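Tissue factor pathway inhibitor 2 (Homo sapiens, PDB 1ZR0) inhibits trypsin, plasmin and the factor VIIa/tissue factor complex through Kunitz-type domains, the first of which forms this chain. Local coordinates at residues 35-40 against 46-51. Numbering follows the deposited sequence.
Sequences RQFLYG and ANNFYT
In the core of this first Kunitz domain, strand 33-39 of the twisted hairpin sends Phe37 and Tyr39 against Asn48, on the loop that leads into helix 52-58. The Asn48 amide is nearly perpendicular to the Tyr39 ring, the planes 83° apart, and meets one of its faces. Its ND2 sits over the ring centre, 3.2 Å above the plane, and lies 3.3 Å from both Tyr39 CD1 and Tyr39 CE1. The geometry is that of an amino-aromatic contact, as in BPTI. With CG anti to the backbone N (chi1 175°) the Tyr39 ring reaches toward the loop, and its OH is hydrogen-bonded to the Glu43 carbonyl, which would hold the far end of the ring in place.

Phe37 meets the same amide differently. Asn48 CG lies at the edge of the Phe37 ring, near its plane, 3.8 Å from Phe37 CZ, and the ring and amide planes are 72° apart. Further along that ring, Phe37 CE1 lies 4.2 Å from Asn47 O, a looser touch. Asn47 itself is the centre of an inverse gamma turn; its OD1 accepts a hydrogen bond from Tyr27 N and its ND2 donates one to Leu11 O, tying the loop to strand 22-28 and to the N-terminal part of the domain.

Asn48 OD1 accepts a hydrogen bond from Arg24 NH1 on the neighbouring strand, which supports the modelled orientation of the amide, oxygen toward the arginine. With OD1 so engaged, ND2 is presented to the electron-rich tyrosine face, and the arginine's charge would probably polarise the amide and might strengthen what looks like an N-H to pi attraction.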
ATOM      1  N   ARG B  35     -17.602 -13.704  -7.755  1.00 24.05           N
ATOM      2  CA  ARG B  35     -17.386 -13.478  -6.290  1.00 24.37           C
ATOM      3  C   ARG B  35     -16.433 -12.303  -6.101  1.00 26.44           C
ATOM      4  O   ARG B  35     -15.705 -11.960  -6.969  1.00 23.44           O
ATOM      5  CB  ARG B  35     -16.846 -14.696  -5.562  1.00 26.14           C
ATOM      6  CG  ARG B  35     -17.790 -16.030  -5.537  1.00 26.86           C
ATOM      7  CD  ARG B  35     -17.030 -17.236  -5.002  1.00 32.64           C
ATOM      8  NE  ARG B  35     -16.797 -17.094  -3.547  1.00 38.33           N
ATOM      9  CZ  ARG B  35     -16.022 -17.858  -2.804  1.00 33.32           C
ATOM     10  NH1 ARG B  35     -15.372 -18.963  -3.268  1.00 37.67           N
ATOM     11  NH2 ARG B  35     -15.923 -17.552  -1.513  1.00 38.42           N
ATOM     12  N   GLN B  36     -16.453 -11.648  -4.922  1.00 24.87           N
ATOM     13  CA  GLN B  36     -15.476 -10.574  -4.645  1.00 24.67           C
ATOM     14  C   GLN B  36     -14.161 -11.085  -4.105  1.00 22.72           C
ATOM     15  O   GLN B  36     -14.052 -12.123  -3.448  1.00 23.80           O
ATOM     16  CB  GLN B  36     -16.100  -9.572  -3.597  1.00 25.54           C
ATOM     17  CG  GLN B  36     -17.008  -8.526  -4.096  1.00 30.26           C
ATOM     18  CD  GLN B  36     -18.069  -8.006  -3.087  1.00 36.87           C
ATOM     19  OE1 GLN B  36     -18.724  -6.995  -3.323  1.00 43.07           O
ATOM     20  NE2 GLN B  36     -18.186  -8.685  -1.936  1.00 33.65           N
ATOM     21  N   PHE B  37     -13.068 -10.359  -4.393  1.00 22.37           N
ATOM     22  CA  PHE B  37     -11.844 -10.575  -3.719  1.00 20.88           C
ATOM     23  C   PHE B  37     -11.147  -9.218  -3.498  1.00 21.23           C
ATOM     24  O   PHE B  37     -11.506  -8.226  -4.073  1.00 21.50           O
ATOM     25  CB  PHE B  37     -10.924 -11.614  -4.445  1.00 21.73           C
ATOM     26  CG  PHE B  37     -10.247 -11.106  -5.735  1.00 19.44           C
ATOM     27  CD1 PHE B  37     -10.924 -10.828  -6.894  1.00 20.55           C
ATOM     28  CD2 PHE B  37      -8.888 -10.982  -5.775  1.00 21.24           C
ATOM     29  CE1 PHE B  37     -10.279 -10.433  -8.037  1.00 24.24           C
ATOM     30  CE2 PHE B  37      -8.215 -10.572  -6.866  1.00 22.68           C
ATOM     31  CZ  PHE B  37      -8.913 -10.298  -8.063  1.00 22.52           C
ATOM     32  N   LEU B  38     -10.043  -9.244  -2.768  1.00 21.68           N
ATOM     33  CA  LEU B  38      -9.246  -8.035  -2.555  1.00 20.44           C
ATOM     34  C   LEU B  38      -7.876  -8.170  -3.274  1.00 19.85           C
ATOM     35  O   LEU B  38      -7.026  -9.031  -2.928  1.00 21.72           O
ATOM     36  CB  LEU B  38      -9.019  -7.856  -0.985  1.00 19.63           C
ATOM     37  CG  LEU B  38     -10.297  -7.545  -0.176  1.00 23.54           C
ATOM     38  CD1 LEU B  38      -9.961  -7.548   1.355  1.00 29.69           C
ATOM     39  CD2 LEU B  38     -11.098  -6.406  -0.692  1.00 28.59           C
ATOM     40  N   TYR B  39      -7.758  -7.384  -4.345  1.00 20.46           N
ATOM     41  CA  TYR B  39      -6.616  -7.359  -5.215  1.00 21.58           C
ATOM     42  C   TYR B  39      -5.562  -6.434  -4.704  1.00 20.79           C
ATOM     43  O   TYR B  39      -5.859  -5.367  -4.173  1.00 20.31           O
ATOM     44  CB  TYR B  39      -7.175  -6.910  -6.577  1.00 22.75           C
ATOM     45  CG  TYR B  39      -6.166  -6.679  -7.659  1.00 20.28           C
ATOM     46  CD1 TYR B  39      -5.347  -7.703  -8.068  1.00 21.11           C
ATOM     47  CD2 TYR B  39      -6.148  -5.481  -8.319  1.00 22.25           C
ATOM     48  CE1 TYR B  39      -4.422  -7.490  -9.140  1.00 21.88           C
ATOM     49  CE2 TYR B  39      -5.272  -5.237  -9.353  1.00 25.52           C
ATOM     50  CZ  TYR B  39      -4.416  -6.252  -9.752  1.00 23.39           C
ATOM     51  OH  TYR B  39      -3.600  -5.929 -10.876  1.00 24.05           O
ATOM     52  N   GLY B  40      -4.302  -6.819  -4.872  1.00 21.65           N
ATOM     53  CA  GLY B  40      -3.169  -6.054  -4.387  1.00 21.13           C
ATOM     54  C   GLY B  40      -2.809  -4.826  -5.193  1.00 22.02           C
ATOM     55  O   GLY B  40      -2.172  -3.976  -4.637  1.00 22.19           O
ATOM     56  N   ALA B  46      -6.063 -12.173 -15.731  1.00 26.14           N
ATOM     57  CA  ALA B  46      -7.302 -11.624 -16.323  1.00 25.52           C
ATOM     58  C   ALA B  46      -8.624 -11.908 -15.669  1.00 24.09           C
ATOM     59  O   ALA B  46      -9.606 -11.242 -15.983  1.00 23.02           O
ATOM     60  CB  ALA B  46      -7.394 -12.057 -17.794  1.00 25.08           C
ATOM     61  N   ASN B  47      -8.635 -12.841 -14.712  1.00 24.06           N
ATOM     62  CA  ASN B  47      -9.823 -13.123 -13.934  1.00 23.38           C
ATOM     63  C   ASN B  47      -9.992 -12.117 -12.794  1.00 25.31           C
ATOM     64  O   ASN B  47      -9.782 -12.440 -11.649  1.00 20.53           O
ATOM     65  CB  ASN B  47      -9.843 -14.541 -13.441  1.00 23.85           C
ATOM     66  CG  ASN B  47     -11.185 -14.993 -12.937  1.00 20.27           C
ATOM     67  OD1 ASN B  47     -12.195 -14.336 -13.078  1.00 22.14           O
ATOM     68  ND2 ASN B  47     -11.210 -16.222 -12.398  1.00 23.42           N
ATOM     69  N   ASN B  48     -10.290 -10.898 -13.171  1.00 22.23           N
ATOM     70  CA  ASN B  48     -10.116  -9.714 -12.324  1.00 22.09           C
ATOM     71  C   ASN B  48     -10.935  -8.588 -12.971  1.00 22.95           C
ATOM     72  O   ASN B  48     -10.584  -8.051 -14.046  1.00 21.49           O
ATOM     73  CB  ASN B  48      -8.644  -9.339 -12.207  1.00 22.82           C
ATOM     74  CG  ASN B  48      -8.440  -8.183 -11.233  1.00 24.07           C
ATOM     75  OD1 ASN B  48      -9.367  -7.401 -11.006  1.00 23.92           O
ATOM     76  ND2 ASN B  48      -7.232  -8.045 -10.740  1.00 23.02           N
ATOM     77  N   PHE B  49     -12.094  -8.285 -12.411  1.00 22.89           N
ATOM     78  CA  PHE B  49     -13.036  -7.389 -13.021  1.00 23.62           C
ATOM     79  C   PHE B  49     -13.387  -6.311 -12.023  1.00 25.76           C
ATOM     80  O   PHE B  49     -13.396  -6.533 -10.784  1.00 25.01           O
ATOM     81  CB  PHE B  49     -14.326  -8.144 -13.387  1.00 23.19           C
ATOM     82  CG  PHE B  49     -14.068  -9.241 -14.339  1.00 22.96           C
ATOM     83  CD1 PHE B  49     -14.027  -8.973 -15.703  1.00 25.42           C
ATOM     84  CD2 PHE B  49     -13.837 -10.519 -13.908  1.00 23.90           C
ATOM     85  CE1 PHE B  49     -13.702 -10.006 -16.585  1.00 27.51           C
ATOM     86  CE2 PHE B  49     -13.548 -11.568 -14.780  1.00 25.98           C
ATOM     87  CZ  PHE B  49     -13.494 -11.313 -16.142  1.00 26.62           C
ATOM     88  N   TYR B  50     -13.784  -5.161 -12.546  1.00 26.23           N
ATOM     89  CA  TYR B  50     -14.098  -4.004 -11.671  1.00 26.97           C
ATOM     90  C   TYR B  50     -15.463  -4.082 -10.977  1.00 28.95           C
ATOM     91  O   TYR B  50     -15.718  -3.418  -9.938  1.00 28.14           O
ATOM     92  CB  TYR B  50     -14.035  -2.745 -12.530  1.00 27.54           C
ATOM     93  CG  TYR B  50     -12.670  -2.314 -12.839  1.00 30.83           C
ATOM     94  CD1 TYR B  50     -11.787  -1.943 -11.800  1.00 36.11           C
ATOM     95  CD2 TYR B  50     -12.177  -2.345 -14.150  1.00 39.84           C
ATOM     96  CE1 TYR B  50     -10.522  -1.521 -12.068  1.00 40.72           C
ATOM     97  CE2 TYR B  50     -10.880  -1.927 -14.437  1.00 44.94           C
ATOM     98  CZ  TYR B  50     -10.048  -1.535 -13.386  1.00 46.25           C
ATOM     99  OH  TYR B  50      -8.768  -1.088 -13.650  1.00 50.12           O
ATOM    100  N   THR B  51     -16.371  -4.877 -11.525  1.00 26.65           N
ATOM    101  CA  THR B  51     -17.769  -4.938 -11.131  1.00 27.82           C
ATOM    102  C   THR B  51     -18.337  -6.335 -11.264  1.00 29.47           C
ATOM    103  O   THR B  51     -17.826  -7.118 -12.077  1.00 27.52           O
ATOM    104  CB  THR B  51     -18.648  -3.933 -11.943  1.00 29.96           C
ATOM    105  OG1 THR B  51     -18.729  -4.369 -13.316  1.00 27.45           O
ATOM    106  CG2 THR B  51     -18.038  -2.528 -11.963  1.00 29.61           C
TER